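Local coordinates for putative Oleoyl-[acyl-carrier protein] thioesterase (Lactobacillus plantarum, PDB 2OWN), which probably hydrolyses the thioester bond of oleoyl-[acyl-carrier protein] to release the fatty acid, using a chain built from two hot-dog domains, at residues W117-Q122 / V128-E133; A96-W101 / A136-E141; E43-A48 / I84-S89; L34-V39 / H178-H183; F185-D190 / Q217-H222. All coordinates share one frame; numbering follows the deposited sequence.

In this double hot-dog chain, interactions 1, 2 and 3 gather in the N-terminal domain, interaction 5 lies in the C-terminal domain, and interaction 4 joins the two. Strands 81-91, 95-103 and 109-121, consecutive in the chain and neighbours in the sheet, carry interactions 3, 2 and 1. Interaction 3 closes before interaction 2 opens, interaction 1 lies within the span of interaction 2, all three fall within the span of interaction 4, and interaction 5 follows. Interactions 2 and 3 touch, their centres about 8 Å apart. Helix 31-48 serves interactions 3 and 4, whose centres are about 15 Å apart, as are those of interactions 4 and 5. Each domain thus sets a helix against strands.

Interaction 1: W117-Q122 / V128-E133; sequences WVMMSQ and VKILPE
Met119, a selenomethionine near the end of strand 109-121, and Val128 make the first shell of this contact with both backbone and side chain. The N-H of Val128 bonds to the O of Met119 at an N-to-O distance of 2.9 Å. The donor lies nearly in line with the C=O bond, yet the N-H itself is bent, at 133° about the hydrogen. Beside this bond, Val128 CG2 comes within 3.2 Å of Met119 O and 3.7 Å of Met119 CB, so one methyl branch covers the carbonyl that its own backbone N grips. The other branch, CG1, packs at 3.9 Å against Ser121 CB, two residues further along the strand.

Beyond Val128 the selenomethionine reaches across to the loop. With CG anti to the carbonyl carbon (chi1 -55°) and the chain extended at the next torsion, the selenium lies alongside the loop backbone, 4.0 Å from Ile130 CA and 3.8 Å from Leu131 N; the last torsion turns only CE. Ile130 CG1 approaches Met119 CG at 4.2 Å, while Leu131 adds a looser touch at the selenium.

A second shell positions these groups. Val61 of strand 61-72 packs on both Met119 and Val128, Leu134 touches Met119, and Ile130 is held by a backbone bond to Pro93 and by packing on Tyr91 and Ala96. Chemically, the contact combines one bent backbone bond with mainly apolar packing: a long thioether-type side chain, here its selenium analogue, covers the loop backbone and the Ile130 and Leu131 side chains, while Met119 N is buried without a partner in the model.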
# COMPACT_ATOMS: atom_id res chain seq x y z
N TRP B 117 11.06 8.03 20.10
CA TRP B 117 9.70 7.63 20.50
C TRP B 117 9.38 8.11 21.92
O TRP B 117 10.27 8.12 22.78
CB TRP B 117 9.57 6.11 20.45
CG TRP B 117 9.78 5.46 19.12
CD1 TRP B 117 10.97 5.21 18.50
CD2 TRP B 117 8.76 4.92 18.27
NE1 TRP B 117 10.76 4.57 17.30
CE2 TRP B 117 9.42 4.37 17.13
CE3 TRP B 117 7.35 4.84 18.34
CZ2 TRP B 117 8.72 3.76 16.05
CZ3 TRP B 117 6.64 4.22 17.27
CH2 TRP B 117 7.34 3.69 16.14
N VAL B 118 8.11 8.46 22.16
CA VAL B 118 7.59 8.93 23.48
C VAL B 118 6.30 8.17 23.87
O VAL B 118 5.55 7.75 22.97
CB VAL B 118 7.33 10.46 23.48
CG1 VAL B 118 8.63 11.22 23.28
CG2 VAL B 118 6.30 10.87 22.42
N MSE B 119 6.06 8.01 25.18
CA MSE B 119 4.85 7.32 25.67
C MSE B 119 3.74 8.35 25.92
O MSE B 119 3.89 9.22 26.78
CB MSE B 119 5.09 6.50 26.94
CG MSE B 119 6.19 5.48 26.81
SE MSE B 119 5.91 3.95 27.99
CE MSE B 119 4.53 3.11 26.91
N MSE B 120 2.66 8.24 25.13
CA MSE B 120 1.47 9.09 25.20
C MSE B 120 0.37 8.33 25.94
O MSE B 120 0.11 7.17 25.61
CB MSE B 120 0.96 9.49 23.81
CG MSE B 120 1.87 10.44 23.03
SE MSE B 120 1.96 12.24 23.78
CE MSE B 120 0.10 12.78 23.50
N SER B 121 -0.28 8.99 26.91
CA SER B 121 -1.37 8.39 27.71
C SER B 121 -2.63 8.22 26.85
O SER B 121 -2.89 9.02 25.95
CB SER B 121 -1.68 9.24 28.95
OG SER B 121 -2.69 8.66 29.76
N GLN B 122 -3.41 7.16 27.13
CA GLN B 122 -4.65 6.86 26.39
C GLN B 122 -5.80 7.83 26.74
O GLN B 122 -6.48 8.32 25.82
CB GLN B 122 -5.10 5.40 26.61
CG GLN B 122 -4.09 4.33 26.14
CD GLN B 122 -3.77 4.32 24.64
OE1 GLN B 122 -2.68 3.91 24.24
NE2 GLN B 122 -4.70 4.79 23.80
N VAL B 128 3.79 11.09 29.05
CA VAL B 128 4.10 10.41 30.34
C VAL B 128 5.54 9.87 30.33
O VAL B 128 6.18 9.78 29.27
CB VAL B 128 3.10 9.26 30.69
CG1 VAL B 128 1.68 9.79 30.77
CG2 VAL B 128 3.17 8.08 29.70
N LYS B 129 6.04 9.52 31.52
CA LYS B 129 7.40 8.95 31.69
C LYS B 129 7.46 7.52 31.13
O LYS B 129 6.44 6.82 31.13
CB LYS B 129 7.84 8.94 33.16
CG LYS B 129 7.92 10.32 33.81
CD LYS B 129 8.33 10.22 35.26
CE LYS B 129 8.42 11.59 35.90
NZ LYS B 129 8.81 11.51 37.34
N ILE B 130 8.64 7.11 30.65
CA ILE B 130 8.85 5.76 30.08
C ILE B 130 8.88 4.73 31.22
O ILE B 130 9.66 4.89 32.17
CB ILE B 130 10.13 5.64 29.21
CG1 ILE B 130 10.07 6.60 28.01
CG2 ILE B 130 10.33 4.20 28.70
CD1 ILE B 130 11.26 6.52 27.08
N LEU B 131 8.03 3.71 31.11
CA LEU B 131 7.93 2.61 32.08
C LEU B 131 9.08 1.64 31.74
O LEU B 131 9.13 1.18 30.59
CB LEU B 131 6.58 1.88 31.97
CG LEU B 131 5.30 2.69 32.17
CD1 LEU B 131 4.08 1.82 31.88
CD2 LEU B 131 5.20 3.31 33.56
N PRO B 132 10.02 1.37 32.70
CA PRO B 132 11.14 0.43 32.41
C PRO B 132 10.72 -1.03 32.05
O PRO B 132 11.49 -1.69 31.36
CB PRO B 132 12.01 0.49 33.68
CG PRO B 132 11.11 0.95 34.73
CD PRO B 132 10.16 1.90 34.07
N GLU B 133 9.56 -1.49 32.53
CA GLU B 133 9.02 -2.84 32.20
C GLU B 133 8.71 -3.01 30.69
O GLU B 133 8.91 -4.10 30.15
CB GLU B 133 7.77 -3.20 33.04
CG GLU B 133 6.52 -2.31 32.84
CD GLU B 133 5.33 -2.68 33.73
OE1 GLU B 133 5.34 -3.74 34.40
OE2 GLU B 133 4.35 -1.90 33.74

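Interaction 2: A96-W101 / A136-E141; sequences AYREFW and APYQSE
A cation-pi pair fastens the loop that follows strand 127-128 to the sheet of the N-terminal hot-dog domain: Arg98 of strand 95-103 meets Tyr138, the last residue of a short 3-10 segment. The guanidinium comes in end-on, not flat. Its NH2 sits 3.2 Å above the plane of the Tyr138 ring and over the ring centre, with Tyr138 CZ nearest at 3.4 Å and CG scarcely further, at 3.7 Å. Arg98 CZ stands 4.6 Å from the centroid of the Tyr138 ring, only 11° off its normal, and the two planes are 76° apart, close to perpendicular. A bend at the third torsion of Arg98 (chi3 -77°) turns the group out of the line of its otherwise extended chain, so that one nitrogen leads into the face. This would let the positive charge interact with the pi cloud, while Arg98 NE makes a weak hydrogen bond to an unidentified bound molecule.

Tyr138 is pinned at its far end by a hydrogen bond between Tyr138 OH and Ser46 OG of helix 31-48. Arg98 packs on Ser42 of that helix and on Val86 of strand 81-91, so the pair lies where helix, sheet and loop converge.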
# COMPACT_ATOMS: atom_id res chain seq x y z
N ALA B 96 12.86 7.45 23.90
CA ALA B 96 13.43 6.13 23.56
C ALA B 96 14.10 6.22 22.19
O ALA B 96 13.47 6.71 21.25
CB ALA B 96 12.34 5.08 23.54
N TYR B 97 15.35 5.75 22.08
CA TYR B 97 16.16 5.76 20.84
C TYR B 97 16.13 4.37 20.17
O TYR B 97 16.64 3.42 20.76
CB TYR B 97 17.59 6.22 21.16
CG TYR B 97 18.54 6.27 19.98
CD1 TYR B 97 18.34 7.20 18.93
CD2 TYR B 97 19.69 5.43 19.93
CE1 TYR B 97 19.24 7.27 17.82
CE2 TYR B 97 20.60 5.50 18.82
CZ TYR B 97 20.37 6.42 17.77
OH TYR B 97 21.24 6.47 16.72
N ARG B 98 15.54 4.29 18.97
CA ARG B 98 15.40 3.04 18.20
C ARG B 98 16.07 3.13 16.82
O ARG B 98 15.79 4.07 16.05
CB ARG B 98 13.92 2.68 18.08
CG ARG B 98 13.58 1.39 17.30
CD ARG B 98 12.13 0.96 17.53
NE ARG B 98 12.02 0.32 18.84
CZ ARG B 98 12.10 -0.99 19.11
NH1 ARG B 98 12.27 -1.93 18.17
NH2 ARG B 98 11.99 -1.39 20.39
N GLU B 99 16.92 2.14 16.52
CA GLU B 99 17.67 2.02 15.26
C GLU B 99 17.15 0.87 14.38
O GLU B 99 16.69 -0.16 14.92
CB GLU B 99 19.15 1.81 15.54
CG GLU B 99 19.85 3.03 16.10
CD GLU B 99 21.28 2.74 16.41
OE1 GLU B 99 21.58 2.24 17.52
OE2 GLU B 99 22.14 3.07 15.59
N PHE B 100 17.25 1.05 13.06
CA PHE B 100 16.83 0.04 12.05
C PHE B 100 17.87 -0.01 10.91
O PHE B 100 18.39 1.04 10.53
CB PHE B 100 15.49 0.35 11.36
CG PHE B 100 14.37 0.75 12.27
CD1 PHE B 100 14.32 2.06 12.81
CD2 PHE B 100 13.26 -0.10 12.50
CE1 PHE B 100 13.26 2.48 13.64
CE2 PHE B 100 12.17 0.32 13.32
CZ PHE B 100 12.17 1.62 13.89
N TRP B 101 18.13 -1.21 10.38
CA TRP B 101 19.05 -1.43 9.24
C TRP B 101 18.36 -2.29 8.20
O TRP B 101 17.90 -3.38 8.54
CB TRP B 101 20.32 -2.15 9.66
CG TRP B 101 21.14 -1.43 10.62
CD1 TRP B 101 22.24 -0.67 10.35
CD2 TRP B 101 20.96 -1.39 12.03
NE1 TRP B 101 22.76 -0.15 11.51
CE2 TRP B 101 21.99 -0.58 12.57
CE3 TRP B 101 20.01 -1.96 12.91
CZ2 TRP B 101 22.11 -0.31 13.96
CZ3 TRP B 101 20.13 -1.71 14.31
CH2 TRP B 101 21.17 -0.88 14.81
N ALA B 136 12.68 -2.75 29.15
CA ALA B 136 13.62 -3.80 29.66
C ALA B 136 13.83 -5.04 28.76
O ALA B 136 15.00 -5.42 28.56
CB ALA B 136 13.25 -4.26 31.09
N PRO B 137 12.74 -5.68 28.23
CA PRO B 137 12.86 -6.83 27.29
C PRO B 137 13.73 -6.58 26.03
O PRO B 137 14.31 -7.53 25.52
CB PRO B 137 11.40 -7.13 26.91
CG PRO B 137 10.63 -6.68 28.06
CD PRO B 137 11.31 -5.43 28.52
N TYR B 138 13.81 -5.33 25.56
CA TYR B 138 14.68 -4.96 24.42
C TYR B 138 16.18 -4.87 24.82
O TYR B 138 17.03 -4.82 23.92
CB TYR B 138 14.29 -3.60 23.80
CG TYR B 138 12.83 -3.44 23.41
CD1 TYR B 138 12.22 -4.33 22.49
CD2 TYR B 138 12.06 -2.36 23.90
CE1 TYR B 138 10.83 -4.18 22.12
CE2 TYR B 138 10.70 -2.19 23.53
CZ TYR B 138 10.10 -3.09 22.64
OH TYR B 138 8.78 -2.90 22.30
N GLN B 139 16.48 -4.82 26.13
CA GLN B 139 17.83 -4.71 26.72
C GLN B 139 18.46 -3.33 26.37
O GLN B 139 19.67 -3.23 26.17
CB GLN B 139 18.72 -5.93 26.36
CG GLN B 139 18.10 -7.28 26.79
CD GLN B 139 18.99 -8.50 26.52
OE1 GLN B 139 20.13 -8.39 26.05
NE2 GLN B 139 18.46 -9.68 26.83
N SER B 140 17.63 -2.28 26.40
CA SER B 140 18.03 -0.90 26.07
C SER B 140 18.82 -0.29 27.22
O SER B 140 18.43 -0.48 28.38
CB SER B 140 16.78 -0.03 25.82
OG SER B 140 15.91 -0.60 24.86
N GLU B 141 19.92 0.44 26.92
CA GLU B 141 20.74 1.07 27.97
C GLU B 141 20.08 2.38 28.45
O GLU B 141 19.49 3.11 27.65
CB GLU B 141 22.20 1.32 27.57
CG GLU B 141 22.50 2.31 26.43
CD GLU B 141 24.00 2.65 26.29
OE1 GLU B 141 24.88 2.04 26.95
OE2 GLU B 141 24.31 3.58 25.51

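Interaction 3: E43-A48 / I84-S89; sequences EDQSDA and IAVRGS
Gln45, near the end of helix 31-48, presses its side chain onto Val86 of strand 81-91, and this is the tight half of the contact. The chain of Gln45 is fully stretched, with CG anti to the backbone N (chi1 -179°), and so carries the amide from the helix to the strand. Its OE1 then lies 3.2 Å from Val86 CG1, whereas CG2 of the same valine stays 4.0 Å from that oxygen. Such a short approach of oxygen to methyl is close packing and not a bond. The polar demand of OE1 is met weakly by Arg98 NH1 of the adjoining strand.

The other half is looser and is bridged by one water molecule. Gln45 NE2 donates to the oxygen of this water at 2.8 Å, and Gly88 N donates to the same water, also at 2.8 Å. Two N-H groups therefore share one acceptor, and the helix is linked to the strand where the protein atoms themselves stay apart: Gln45 OE1 is 4.5 Å from Gly88 N. Gly88 is the centre of an inverse gamma turn, and an unidentified bound molecule lies near it.

The local axes approach to 9.4 Å and make an angle of 62°, so the helix runs slantwise over the strand, as a hot-dog helix does over its sheet. Tyr12 of strand 12-17 packs on both Gln45 and Val86, while Phe100 of strand 95-103 and Ala41 of the helix also touch Val86.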
# COMPACT_ATOMS: atom_id res chain seq x y z
N GLU B 43 7.55 -4.23 15.50
CA GLU B 43 6.34 -4.88 16.10
C GLU B 43 6.55 -6.39 16.35
O GLU B 43 6.09 -6.89 17.37
CB GLU B 43 5.04 -4.62 15.30
CG GLU B 43 4.58 -3.14 15.36
CD GLU B 43 3.26 -2.84 14.61
OE1 GLU B 43 2.47 -3.77 14.29
OE2 GLU B 43 2.99 -1.64 14.38
N ASP B 44 7.27 -7.07 15.45
CA ASP B 44 7.60 -8.51 15.59
C ASP B 44 8.62 -8.79 16.68
O ASP B 44 8.54 -9.86 17.29
CB ASP B 44 8.06 -9.11 14.26
CG ASP B 44 6.97 -9.09 13.22
OD1 ASP B 44 5.77 -8.95 13.56
OD2 ASP B 44 7.31 -9.19 12.03
N GLN B 45 9.59 -7.88 16.88
CA GLN B 45 10.57 -7.98 17.98
C GLN B 45 9.77 -7.86 19.29
O GLN B 45 9.92 -8.69 20.19
CB GLN B 45 11.65 -6.87 17.93
CG GLN B 45 12.71 -6.96 19.07
CD GLN B 45 13.82 -5.91 19.01
OE1 GLN B 45 13.76 -4.94 18.25
NE2 GLN B 45 14.84 -6.10 19.85
N SER B 46 8.91 -6.82 19.35
CA SER B 46 8.04 -6.52 20.50
C SER B 46 7.04 -7.66 20.81
O SER B 46 6.86 -7.97 21.98
CB SER B 46 7.32 -5.17 20.30
OG SER B 46 8.26 -4.16 19.99
N ASP B 47 6.45 -8.28 19.77
CA ASP B 47 5.53 -9.44 19.95
C ASP B 47 6.27 -10.68 20.49
O ASP B 47 5.75 -11.35 21.39
CB ASP B 47 4.78 -9.83 18.65
CG ASP B 47 3.74 -8.79 18.19
OD1 ASP B 47 3.28 -7.93 18.98
OD2 ASP B 47 3.36 -8.87 17.00
N ALA B 48 7.46 -10.98 19.93
CA ALA B 48 8.32 -12.12 20.36
C ALA B 48 8.74 -12.05 21.84
O ALA B 48 8.80 -13.08 22.51
CB ALA B 48 9.56 -12.25 19.47
N ILE B 84 15.67 -6.89 7.37
CA ILE B 84 15.34 -5.72 8.22
C ILE B 84 15.79 -6.07 9.65
O ILE B 84 15.13 -6.89 10.30
CB ILE B 84 13.83 -5.28 8.24
CG1 ILE B 84 13.24 -5.10 6.83
CG2 ILE B 84 13.65 -3.99 9.07
CD1 ILE B 84 12.85 -6.36 6.12
N ALA B 85 16.90 -5.47 10.09
CA ALA B 85 17.45 -5.63 11.45
C ALA B 85 16.97 -4.43 12.27
O ALA B 85 16.93 -3.31 11.74
CB ALA B 85 18.96 -5.70 11.42
N VAL B 86 16.60 -4.67 13.53
CA VAL B 86 16.09 -3.62 14.46
C VAL B 86 16.68 -3.78 15.88
O VAL B 86 17.00 -4.89 16.29
CB VAL B 86 14.53 -3.63 14.47
CG1 VAL B 86 13.97 -4.93 15.06
CG2 VAL B 86 13.98 -2.42 15.20
N ARG B 87 16.80 -2.65 16.60
CA ARG B 87 17.34 -2.61 17.97
C ARG B 87 16.81 -1.42 18.78
O ARG B 87 16.88 -0.28 18.31
CB ARG B 87 18.88 -2.58 17.90
CG ARG B 87 19.63 -2.56 19.25
CD ARG B 87 21.14 -2.79 19.09
NE ARG B 87 21.85 -1.69 18.42
CZ ARG B 87 23.15 -1.66 18.09
NH1 ARG B 87 23.97 -2.70 18.31
NH2 ARG B 87 23.65 -0.57 17.49
N GLY B 88 16.29 -1.70 19.99
CA GLY B 88 15.81 -0.69 20.95
C GLY B 88 17.13 -0.42 21.67
O GLY B 88 17.41 -1.02 22.71
N SER B 89 17.93 0.45 21.07
CA SER B 89 19.30 0.79 21.53
C SER B 89 19.43 1.39 22.92
O SER B 89 20.22 0.89 23.73
CB SER B 89 19.96 1.72 20.50
OG SER B 89 19.99 1.07 19.25
O HOH W 1 16.53 -4.25 21.19

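Interaction 4: L34-V39 / H178-H183; sequences LIDIAV and HVNNAH
With its CG anti to the carbonyl carbon (chi1 -80°), Asp36 swings its carboxylate from helix 31-48 toward segment 178-183, where Asn180, its own CG anti to the backbone N (chi1 180°), extends an amide to meet it. Asn180 ND2 donates a weak hydrogen bond to Asp36 OD1 across 3.3 Å, fairly straight at 155° about the hydrogen. The same oxygen is pressed close by a methyl group, Ala182 CB at 3.1 Å from Asp36 OD1. Ile35 adds apolar packing, its CG2 branch touching Ala182 CB at 4.1 Å, so that Ala182 CB touches two successive helix residues.

The amide of Asn180 works at both ends. While ND2 faces the helix, OD1 accepts from Ala182 N at 3.3 Å, the donor standing well above the carbonyl plane. This bond closes the turn, though its out-of-plane geometry suggests a modest hold. Tyr20 of the second subunit packs on Asn180 and hydrogen-bonds the backbone O of Asp36, bringing the dimer partner to the same place. The arrangement is an Asx turn at Asn180, shortly before helix 184-191, set on the His-Val-Asn-Asn run familiar from acyl-ACP thioesterases, and it joins the N-terminal hot-dog helix to the C-terminal domain.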
# COMPACT_ATOMS: atom_id res chain seq x y z
N LEU B 34 9.37 1.57 3.02
CA LEU B 34 10.61 1.56 3.84
C LEU B 34 10.27 1.66 5.33
O LEU B 34 10.75 0.84 6.12
CB LEU B 34 11.59 2.68 3.45
CG LEU B 34 13.00 2.61 4.05
CD1 LEU B 34 13.73 1.39 3.49
CD2 LEU B 34 13.78 3.87 3.75
N ILE B 35 9.42 2.63 5.69
CA ILE B 35 8.94 2.80 7.10
C ILE B 35 8.03 1.62 7.49
O ILE B 35 8.14 1.13 8.63
CB ILE B 35 8.23 4.17 7.33
CG1 ILE B 35 9.22 5.32 7.12
CG2 ILE B 35 7.63 4.28 8.73
CD1 ILE B 35 10.45 5.34 8.03
N ASP B 36 7.15 1.18 6.57
CA ASP B 36 6.25 0.01 6.80
C ASP B 36 7.00 -1.26 7.26
O ASP B 36 6.63 -1.86 8.28
CB ASP B 36 5.40 -0.34 5.55
CG ASP B 36 4.16 0.54 5.34
OD1 ASP B 36 3.64 1.19 6.27
OD2 ASP B 36 3.66 0.50 4.19
N ILE B 37 8.06 -1.61 6.53
CA ILE B 37 8.88 -2.82 6.83
C ILE B 37 9.78 -2.63 8.07
O ILE B 37 10.06 -3.61 8.75
CB ILE B 37 9.66 -3.37 5.58
CG1 ILE B 37 10.81 -2.45 5.12
CG2 ILE B 37 8.65 -3.69 4.45
CD1 ILE B 37 11.50 -2.92 3.83
N ALA B 38 10.26 -1.39 8.33
CA ALA B 38 11.06 -1.07 9.54
C ALA B 38 10.19 -1.28 10.79
O ALA B 38 10.61 -1.99 11.72
CB ALA B 38 11.60 0.36 9.50
N VAL B 39 8.99 -0.70 10.77
CA VAL B 39 7.97 -0.83 11.85
C VAL B 39 7.47 -2.29 12.00
O VAL B 39 7.18 -2.70 13.13
CB VAL B 39 6.83 0.24 11.69
CG1 VAL B 39 5.60 -0.03 12.60
CG2 VAL B 39 7.39 1.64 11.92
N HIS B 178 -5.56 4.39 14.50
CA HIS B 178 -4.82 5.66 14.29
C HIS B 178 -4.25 5.74 12.87
O HIS B 178 -3.94 4.69 12.29
CB HIS B 178 -3.67 5.82 15.30
CG HIS B 178 -4.09 5.82 16.73
ND1 HIS B 178 -4.02 4.69 17.52
CD2 HIS B 178 -4.62 6.79 17.52
CE1 HIS B 178 -4.46 4.97 18.73
NE2 HIS B 178 -4.83 6.24 18.76
N VAL B 179 -4.10 6.96 12.34
CA VAL B 179 -3.55 7.20 10.98
C VAL B 179 -2.05 6.86 10.97
O VAL B 179 -1.26 7.56 11.63
CB VAL B 179 -3.77 8.65 10.46
CG1 VAL B 179 -3.09 8.91 9.10
CG2 VAL B 179 -5.25 8.92 10.34
N ASN B 180 -1.70 5.79 10.24
CA ASN B 180 -0.33 5.26 10.08
C ASN B 180 0.64 6.34 9.57
O ASN B 180 0.34 6.98 8.54
CB ASN B 180 -0.36 4.01 9.16
CG ASN B 180 1.00 3.34 8.89
OD1 ASN B 180 2.01 3.59 9.55
ND2 ASN B 180 1.00 2.43 7.91
N ASN B 181 1.74 6.56 10.32
CA ASN B 181 2.76 7.57 9.96
C ASN B 181 3.41 7.38 8.59
O ASN B 181 3.82 8.35 7.98
CB ASN B 181 3.86 7.70 11.05
CG ASN B 181 3.35 8.33 12.34
OD1 ASN B 181 2.16 8.34 12.64
ND2 ASN B 181 4.28 8.87 13.11
N ALA B 182 3.49 6.12 8.12
CA ALA B 182 4.06 5.77 6.80
C ALA B 182 3.30 6.42 5.62
O ALA B 182 3.94 6.82 4.65
CB ALA B 182 4.12 4.26 6.60
N HIS B 183 1.97 6.54 5.74
CA HIS B 183 1.12 7.18 4.71
C HIS B 183 1.37 8.67 4.49
O HIS B 183 0.97 9.18 3.44
CB HIS B 183 -0.38 6.90 4.91
CG HIS B 183 -0.74 5.47 4.63
ND1 HIS B 183 -0.57 4.90 3.39
CD2 HIS B 183 -1.28 4.51 5.42
CE1 HIS B 183 -0.97 3.64 3.43
NE2 HIS B 183 -1.41 3.38 4.65

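Interaction 5: F185-D190 / Q217-H222; sequences FDWLVD and QTVTAH
Val219 is the first residue of segment 217-222 to meet the helix, and it does so over the face of the Trp187 indole. Its CG2 methyl stands 4.0 Å from the centroid of the six-membered ring of Trp187, 18° off the ring normal, a CH-pi contact displaced toward the rim. The nearest ring atom, Trp187 CE3, is 3.8 Å from Val219 CG2, while Val219 CG1 stays 4.2 Å from Trp187 CZ3. Trp187 carries CG anti to the carbonyl carbon (chi1 -46°), which sends the indole out from the helix with one face to Val219 CG2.

Thr220 faces the other side of the strand. At Ala221 the strand meets the helix again, this time its methyl meeting helix backbone: Ala221 CB lies 4.2 Å from Trp187 O, a carbonyl already hydrogen-bonded to Thr191 OG1. His222 points away and bonds instead to Glu241 and Thr163.

Around this packing, Tyr166 stacks with the Trp187 ring, and both it and Ile240 touch Val219 and Ala221. Helix 184-191 therefore rests on strand 218-227, which is flanked by strands 162-167 and 233-241, consistent with the helix of the C-terminal hot-dog domain; Arg169 of the second subunit also touches Trp187.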
# COMPACT_ATOMS: atom_id res chain seq x y z
N PHE B 185 4.23 9.89 3.83
CA PHE B 185 5.12 9.84 2.64
C PHE B 185 4.38 9.80 1.30
O PHE B 185 4.94 10.25 0.29
CB PHE B 185 6.17 8.72 2.73
CG PHE B 185 7.22 8.99 3.77
CD1 PHE B 185 8.27 9.88 3.48
CD2 PHE B 185 7.17 8.37 5.03
CE1 PHE B 185 9.27 10.17 4.44
CE2 PHE B 185 8.19 8.64 6.00
CZ PHE B 185 9.23 9.55 5.70
N ASP B 186 3.15 9.25 1.29
CA ASP B 186 2.28 9.25 0.09
C ASP B 186 1.98 10.70 -0.30
O ASP B 186 2.05 11.02 -1.48
CB ASP B 186 0.91 8.57 0.31
CG ASP B 186 0.99 7.10 0.74
OD1 ASP B 186 2.01 6.42 0.52
OD2 ASP B 186 -0.01 6.61 1.31
N TRP B 187 1.68 11.55 0.69
CA TRP B 187 1.34 12.97 0.48
C TRP B 187 2.59 13.79 0.18
O TRP B 187 2.58 14.58 -0.77
CB TRP B 187 0.60 13.60 1.68
CG TRP B 187 -0.51 12.75 2.23
CD1 TRP B 187 -1.37 11.98 1.51
CD2 TRP B 187 -0.91 12.65 3.60
NE1 TRP B 187 -2.25 11.36 2.34
CE2 TRP B 187 -2.01 11.74 3.63
CE3 TRP B 187 -0.45 13.22 4.81
CZ2 TRP B 187 -2.66 11.38 4.84
CZ3 TRP B 187 -1.09 12.86 6.03
CH2 TRP B 187 -2.20 11.95 6.03
N LEU B 188 3.64 13.60 1.00
CA LEU B 188 4.95 14.30 0.87
C LEU B 188 5.62 14.13 -0.49
O LEU B 188 5.94 15.11 -1.15
CB LEU B 188 5.93 13.83 1.97
CG LEU B 188 5.61 14.19 3.42
CD1 LEU B 188 6.35 13.29 4.43
CD2 LEU B 188 5.89 15.67 3.69
N VAL B 189 5.77 12.86 -0.90
CA VAL B 189 6.42 12.51 -2.19
C VAL B 189 5.54 12.92 -3.38
O VAL B 189 6.07 13.48 -4.34
CB VAL B 189 6.85 11.02 -2.25
CG1 VAL B 189 7.50 10.68 -3.59
CG2 VAL B 189 7.83 10.73 -1.10
N ASP B 190 4.22 12.64 -3.31
CA ASP B 190 3.27 13.02 -4.39
C ASP B 190 3.15 14.56 -4.60
O ASP B 190 2.71 14.97 -5.68
CB ASP B 190 1.88 12.41 -4.20
CG ASP B 190 0.97 12.67 -5.39
OD1 ASP B 190 1.32 12.24 -6.50
OD2 ASP B 190 -0.03 13.40 -5.19
N GLN B 217 -10.30 14.63 8.17
CA GLN B 217 -9.55 15.89 8.02
C GLN B 217 -8.90 15.96 6.64
O GLN B 217 -8.53 14.92 6.06
CB GLN B 217 -8.46 16.05 9.09
CG GLN B 217 -8.98 16.19 10.52
CD GLN B 217 -7.86 16.37 11.56
OE1 GLN B 217 -6.82 15.72 11.49
NE2 GLN B 217 -8.11 17.21 12.55
N THR B 218 -8.79 17.19 6.12
CA THR B 218 -8.17 17.49 4.84
C THR B 218 -6.82 18.12 5.21
O THR B 218 -6.81 19.16 5.88
CB THR B 218 -8.99 18.47 3.98
OG1 THR B 218 -10.32 17.97 3.81
CG2 THR B 218 -8.33 18.69 2.61
N VAL B 219 -5.73 17.45 4.84
CA VAL B 219 -4.36 17.94 5.08
C VAL B 219 -3.91 18.76 3.85
O VAL B 219 -4.36 18.50 2.73
CB VAL B 219 -3.32 16.80 5.42
CG1 VAL B 219 -3.86 15.91 6.53
CG2 VAL B 219 -2.97 15.95 4.23
N THR B 220 -3.06 19.76 4.10
CA THR B 220 -2.48 20.63 3.07
C THR B 220 -0.98 20.33 3.08
O THR B 220 -0.32 20.56 4.10
CB THR B 220 -2.77 22.12 3.37
OG1 THR B 220 -4.18 22.31 3.52
CG2 THR B 220 -2.26 23.01 2.24
N ALA B 221 -0.47 19.78 1.97
CA ALA B 221 0.93 19.40 1.80
C ALA B 221 1.63 20.48 1.01
O ALA B 221 1.14 20.86 -0.06
CB ALA B 221 1.06 18.07 1.08
N HIS B 222 2.76 20.97 1.52
CA HIS B 222 3.57 22.01 0.88
C HIS B 222 4.97 21.47 0.57
O HIS B 222 5.44 20.59 1.30
CB HIS B 222 3.70 23.25 1.76
CG HIS B 222 2.39 23.84 2.19
ND1 HIS B 222 1.66 24.68 1.38
CD2 HIS B 222 1.71 23.74 3.35
CE1 HIS B 222 0.57 25.06 2.02
NE2 HIS B 222 0.58 24.51 3.22